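Local structure of structural protein VP1 (Trichodysplasia spinulosa-associated polyomavirus, 4U62) at residues L13-G18 with R274-R279; L27-R32 with S69-N74. The protein forms the pentameric building blocks of the outer capsid shell of this polyomavirus and, as in related viruses, probably binds sialylated receptors on the host cell. One frame throughout, in Å; residues are numbered along the deposited sequence.

Overall arrangement
Both contacts draw on strand 12-29, whose beginning lies in contact 1 and whose end, with the loop after it, lies in contact 2. Their centres are about 27 Å apart and their nearest atoms about 12 Å, so they do not touch. Along the chain contact 2 is nested inside the long loop closed by contact 1, which brings residues near the two termini together. Strand 260-279 pairs with strand 12-29, while strand 69-74 pairs with 241-254. Contact 1 lies at the surface, its centre about 29 Å from that of the chain, and contact 2 deeper, at about 9 Å, two stations along the jelly-roll body of a VP1 subunit, one of five in the assembly.

Contact 1 of 2, residues L13-G18 with R274-R279; sequences LNLVTG and RKRTVR
L13 and V16 pack closely against K275 and T277 on one face of the sheet. CB of V16 lies 3.7 Å from CB of K275, and its CG2 3.3 Å from OG1 of T277; beta-branched residues suit such an extended backbone. L13 is held by its backbone N, 2.8 Å from O of T277, while its CD1 lies over one guanidinium face of R279, 3.7 Å from NH2. That arginine hydrogen-bonds through NH1 to the backbone O of N85. Backbone bonds, among them T277 N to N14 O, build an antiparallel ladder in which L15 and R276 form a non-hydrogen-bonded pair. The ladder holds strand 12-29 against strand 260-279, which on its other side pairs with strand 86-99. The face of L15 is the more open one. This exposed leucine, with CG beside its backbone N (chi1 -55°), lays CD2 over two guanidinium groups, 3.5 Å from NE of R274 and of R276, both salt-bridged to E91. Arginine suits these places because its flat face accepts a methyl while its edge keeps hydrogen bonding: NH2 of R276, brought round by bends at chi2 and chi3, donates in plane to O of L13 at 2.9 Å. Nearby, a water donates to the carbonyls of V16 and K275.

Contact 2 of 2, residues L27-R32 with S69-N74; sequences LYLNTR and STARIN
L27 opens the contact by setting CD2 3.7 Å from CD1 of I73, a leucine methyl against the end of the isoleucine's ethyl arm. Its chi1 of 68° turns CG, and with it both methyls, to face I73. L29 points the same way and divides its methyls: CD2 meets CB of A71 at 3.8 Å, while CD1 lies 4.1 Å from the backbone N of T70. Alanine is small enough to let the leucine come down close; the axes of segments 27-29 and 69-74 approach to 8.0 Å, a spacing of packed layers rather than of paired strands. At N30 the character turns polar. Its carbonyl O stands 2.9 Å from OG of S69, and its OD1 accepts a bond from the backbone N of L172 of the second subunit. At R32, CG lies 3.5 Å from the same hydroxyl. Serine is apt here, its short side chain receiving a bond from each of two waters, one of which also accepts from R32 N. The R32 guanidinium turns back to T31 O through NH1 and forms a salt bridge with D183. Strand 69-74 pairs with strand 241-254, whose C246 L29 also touches, and both leucines rest on F269 of strand 260-279.

Contact 1 of 2, residues L13-G18 with R274-R279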
loop_
_atom_site.group_PDB
_atom_site.type_symbol
_atom_site.label_atom_id
_atom_site.label_comp_id
_atom_site.label_asym_id
_atom_site.label_seq_id
_atom_site.Cartn_x
_atom_site.Cartn_y
_atom_site.Cartn_z
ATOM N N LEU A 13 -9.001 39.579 -9.070
ATOM C CA LEU A 13 -8.748 40.181 -10.366
ATOM C C LEU A 13 -7.410 39.634 -10.884
ATOM O O LEU A 13 -7.151 38.454 -10.696
ATOM C CB LEU A 13 -8.814 41.718 -10.289
ATOM C CG LEU A 13 -10.152 42.274 -9.777
ATOM C CD1 LEU A 13 -10.041 43.771 -9.578
ATOM C CD2 LEU A 13 -11.307 41.974 -10.752
ATOM N N ASN A 14 -6.582 40.456 -11.525
ATOM C CA ASN A 14 -5.387 39.953 -12.172
ATOM C C ASN A 14 -4.196 39.828 -11.234
ATOM O O ASN A 14 -4.143 40.454 -10.182
ATOM C CB ASN A 14 -4.994 40.838 -13.357
ATOM C CG ASN A 14 -6.033 40.817 -14.481
ATOM O OD1 ASN A 14 -6.762 39.842 -14.669
ATOM N ND2 ASN A 14 -6.102 41.900 -15.219
ATOM N N LEU A 15 -3.230 39.026 -11.651
ATOM C CA LEU A 15 -1.930 38.983 -10.985
ATOM C C LEU A 15 -1.158 40.285 -11.176
ATOM O O LEU A 15 -1.280 40.951 -12.208
ATOM C CB LEU A 15 -1.089 37.814 -11.512
ATOM C CG LEU A 15 -1.720 36.425 -11.434
ATOM C CD1 LEU A 15 -0.736 35.400 -11.961
ATOM C CD2 LEU A 15 -2.094 36.103 -10.003
ATOM N N VAL A 16 -0.366 40.646 -10.161
ATOM C CA VAL A 16 0.567 41.744 -10.261
ATOM C C VAL A 16 1.902 41.164 -10.742
ATOM O O VAL A 16 2.388 40.183 -10.199
ATOM C CB VAL A 16 0.725 42.451 -8.895
ATOM C CG1 VAL A 16 1.796 43.526 -8.957
ATOM C CG2 VAL A 16 -0.604 43.064 -8.472
ATOM N N THR A 17 2.477 41.743 -11.777
ATOM C CA THR A 17 3.736 41.209 -12.299
ATOM C C THR A 17 4.849 42.193 -12.039
ATOM O O THR A 17 4.614 43.329 -11.609
ATOM C CB THR A 17 3.656 40.921 -13.815
ATOM O OG1 THR A 17 3.110 42.053 -14.494
ATOM C CG2 THR A 17 2.799 39.700 -14.069
ATOM N N GLY A 18 6.065 41.754 -12.329
ATOM C CA GLY A 18 7.215 42.625 -12.291
ATOM C C GLY A 18 8.068 42.339 -11.080
ATOM O O GLY A 18 7.803 41.385 -10.335
ATOM N N ARG A 274 2.507 35.133 -4.242
ATOM C CA ARG A 274 2.517 36.124 -5.302
ATOM C C ARG A 274 1.483 37.194 -5.036
ATOM O O ARG A 274 0.523 36.958 -4.299
ATOM C CB ARG A 274 2.240 35.461 -6.652
ATOM C CG ARG A 274 0.810 34.959 -6.793
ATOM C CD ARG A 274 0.632 34.167 -8.082
ATOM N NE ARG A 274 -0.688 33.555 -8.126
ATOM C CZ ARG A 274 -1.054 32.598 -8.989
ATOM N NH1 ARG A 274 -0.201 32.166 -9.909
ATOM N NH2 ARG A 274 -2.276 32.115 -8.951
ATOM N N LYS A 275 1.689 38.368 -5.615
ATOM C CA LYS A 275 0.747 39.456 -5.411
ATOM C C LYS A 275 -0.439 39.285 -6.335
ATOM O O LYS A 275 -0.264 39.094 -7.547
ATOM C CB LYS A 275 1.386 40.785 -5.678
ATOM C CG LYS A 275 2.465 41.142 -4.663
ATOM C CD LYS A 275 3.027 42.505 -4.957
ATOM C CE LYS A 275 4.128 42.908 -3.977
ATOM N NZ LYS A 275 4.711 44.226 -4.331
ATOM N N ARG A 276 -1.630 39.418 -5.765
ATOM C CA ARG A 276 -2.888 39.368 -6.514
ATOM C C ARG A 276 -3.719 40.622 -6.261
ATOM O O ARG A 276 -3.922 41.020 -5.119
ATOM C CB ARG A 276 -3.672 38.153 -6.063
ATOM C CG ARG A 276 -5.113 38.064 -6.564
ATOM C CD ARG A 276 -5.182 37.583 -8.015
ATOM N NE ARG A 276 -4.990 36.138 -8.064
ATOM C CZ ARG A 276 -5.469 35.342 -9.019
ATOM N NH1 ARG A 276 -5.267 34.037 -8.942
ATOM N NH2 ARG A 276 -6.156 35.859 -10.019
ATOM N N THR A 277 -4.220 41.208 -7.332
ATOM C CA THR A 277 -5.164 42.313 -7.255
ATOM C C THR A 277 -6.562 41.761 -6.962
ATOM O O THR A 277 -6.957 40.732 -7.508
ATOM C CB THR A 277 -5.173 43.137 -8.553
ATOM O OG1 THR A 277 -3.847 43.581 -8.848
ATOM C CG2 THR A 277 -6.100 44.336 -8.449
ATOM N N VAL A 278 -7.296 42.434 -6.065
ATOM C CA VAL A 278 -8.652 42.058 -5.677
ATOM C C VAL A 278 -9.530 43.309 -5.702
ATOM O O VAL A 278 -9.040 44.458 -5.629
ATOM C CB VAL A 278 -8.730 41.385 -4.287
ATOM C CG1 VAL A 278 -7.836 40.160 -4.235
ATOM C CG2 VAL A 278 -8.347 42.364 -3.173
ATOM N N ARG A 279 -10.842 43.099 -5.841
ATOM C CA ARG A 279 -11.785 44.187 -5.797
ATOM C C ARG A 279 -11.848 44.725 -4.365
ATOM O O ARG A 279 -11.788 43.964 -3.406
ATOM C CB ARG A 279 -13.185 43.698 -6.212
ATOM C CG ARG A 279 -14.298 44.740 -6.221
ATOM C CD ARG A 279 -14.067 45.834 -7.246
ATOM N NE ARG A 279 -13.986 45.301 -8.607
ATOM C CZ ARG A 279 -13.254 45.828 -9.592
ATOM N NH1 ARG A 279 -12.501 46.913 -9.391
ATOM N NH2 ARG A 279 -13.265 45.249 -10.790
HETATM O O HOH W 1 -3.282 43.201 -11.480
HETATM O O HOH W 2 1.712 37.873 -9.123
#

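Contact 2 of 2, residues L27-R32 with S69-N74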
loop_
_atom_site.group_PDB
_atom_site.type_symbol
_atom_site.label_atom_id
_atom_site.label_comp_id
_atom_site.label_asym_id
_atom_site.label_seq_id
_atom_site.Cartn_x
_atom_site.Cartn_y
_atom_site.Cartn_z
ATOM N N LEU A 27 9.661 28.525 7.405
ATOM C CA LEU A 27 9.545 28.398 8.856
ATOM C C LEU A 27 9.526 26.940 9.275
ATOM O O LEU A 27 9.392 26.066 8.439
ATOM C CB LEU A 27 8.277 29.048 9.365
ATOM C CG LEU A 27 6.953 28.384 8.971
ATOM C CD1 LEU A 27 5.925 28.495 10.089
ATOM C CD2 LEU A 27 6.393 28.978 7.697
ATOM N N TYR A 28 9.677 26.698 10.568
ATOM C CA TYR A 28 9.372 25.400 11.143
ATOM C C TYR A 28 8.440 25.605 12.333
ATOM O O TYR A 28 8.359 26.716 12.908
ATOM C CB TYR A 28 10.649 24.657 11.561
ATOM C CG TYR A 28 11.418 25.351 12.618
ATOM C CD1 TYR A 28 12.396 26.280 12.281
ATOM C CD2 TYR A 28 11.183 25.098 13.963
ATOM C CE1 TYR A 28 13.100 26.956 13.266
ATOM C CE2 TYR A 28 11.884 25.770 14.942
ATOM C CZ TYR A 28 12.825 26.689 14.582
ATOM O OH TYR A 28 13.514 27.356 15.564
ATOM N N LEU A 29 7.674 24.565 12.630
ATOM C CA LEU A 29 6.856 24.502 13.830
ATOM C C LEU A 29 7.286 23.303 14.640
ATOM O O LEU A 29 7.356 22.178 14.128
ATOM C CB LEU A 29 5.378 24.400 13.490
ATOM C CG LEU A 29 4.723 25.626 12.852
ATOM C CD1 LEU A 29 3.287 25.296 12.437
ATOM C CD2 LEU A 29 4.787 26.806 13.791
ATOM N N ASN A 30 7.632 23.540 15.904
ATOM C CA ASN A 30 7.893 22.437 16.795
ATOM C C ASN A 30 6.589 21.817 17.284
ATOM O O ASN A 30 5.541 22.468 17.352
ATOM C CB ASN A 30 8.781 22.842 17.978
ATOM C CG ASN A 30 10.250 22.739 17.664
ATOM O OD1 ASN A 30 10.738 21.711 17.191
ATOM N ND2 ASN A 30 10.984 23.810 17.925
ATOM N N THR A 31 6.699 20.524 17.606
ATOM C CA THR A 31 5.556 19.712 18.015
ATOM C C THR A 31 5.005 20.123 19.383
ATOM O O THR A 31 5.758 20.606 20.244
ATOM C CB THR A 31 5.953 18.216 18.011
ATOM O OG1 THR A 31 4.771 17.410 18.016
ATOM C CG2 THR A 31 6.823 17.847 19.180
ATOM N N ARG A 32 3.708 19.906 19.589
ATOM C CA ARG A 32 3.031 20.259 20.829
ATOM C C ARG A 32 2.351 19.007 21.352
ATOM O O ARG A 32 1.128 18.848 21.284
ATOM C CB ARG A 32 2.082 21.425 20.603
ATOM C CG ARG A 32 2.799 22.681 20.115
ATOM C CD ARG A 32 3.742 23.212 21.183
ATOM N NE ARG A 32 4.541 24.389 20.813
ATOM C CZ ARG A 32 5.879 24.424 20.734
ATOM N NH1 ARG A 32 6.625 23.329 20.898
ATOM N NH2 ARG A 32 6.499 25.582 20.462
ATOM N N SER A 69 -0.070 22.619 16.412
ATOM C CA SER A 69 0.947 23.654 16.304
ATOM C C SER A 69 0.396 24.667 15.314
ATOM O O SER A 69 -0.230 24.289 14.313
ATOM C CB SER A 69 2.227 23.057 15.755
ATOM O OG SER A 69 2.744 22.115 16.656
ATOM N N THR A 70 0.647 25.955 15.542
ATOM C CA THR A 70 0.170 26.970 14.605
ATOM C C THR A 70 0.990 28.244 14.736
ATOM O O THR A 70 1.568 28.533 15.800
ATOM C CB THR A 70 -1.351 27.241 14.740
ATOM O OG1 THR A 70 -1.808 28.015 13.625
ATOM C CG2 THR A 70 -1.645 27.987 16.014
ATOM N N ALA A 71 1.104 28.965 13.625
ATOM C CA ALA A 71 1.711 30.310 13.616
ATOM C C ALA A 71 1.021 31.224 12.611
ATOM O O ALA A 71 0.530 30.765 11.582
ATOM C CB ALA A 71 3.185 30.227 13.281
ATOM N N ARG A 72 0.982 32.510 12.929
ATOM C CA ARG A 72 0.625 33.574 11.995
ATOM C C ARG A 72 1.925 34.248 11.634
ATOM O O ARG A 72 2.657 34.763 12.531
ATOM C CB ARG A 72 -0.324 34.601 12.637
ATOM C CG ARG A 72 -0.736 35.726 11.696
ATOM C CD ARG A 72 -1.436 36.865 12.424
ATOM N NE ARG A 72 -1.893 37.899 11.488
ATOM C CZ ARG A 72 -1.131 38.845 10.946
ATOM N NH1 ARG A 72 0.168 38.935 11.214
ATOM N NH2 ARG A 72 -1.694 39.727 10.111
ATOM N N ILE A 73 2.234 34.260 10.348
ATOM C CA ILE A 73 3.449 34.881 9.830
ATOM C C ILE A 73 3.089 36.219 9.225
ATOM O O ILE A 73 2.171 36.325 8.425
ATOM C CB ILE A 73 4.125 34.018 8.760
ATOM C CG1 ILE A 73 4.466 32.624 9.312
ATOM C CG2 ILE A 73 5.392 34.696 8.259
ATOM C CD1 ILE A 73 3.856 31.517 8.511
ATOM N N ASN A 74 3.809 37.251 9.628
ATOM C CA ASN A 74 3.643 38.581 9.076
ATOM C C ASN A 74 4.333 38.664 7.737
ATOM O O ASN A 74 5.538 38.443 7.641
ATOM C CB ASN A 74 4.306 39.608 10.007
ATOM C CG ASN A 74 3.678 39.661 11.397
ATOM O OD1 ASN A 74 2.484 39.871 11.548
ATOM N ND2 ASN A 74 4.516 39.520 12.434
HETATM O O HOH W 3 4.646 20.980 14.843
HETATM O O HOH W 4 1.668 19.814 17.410
#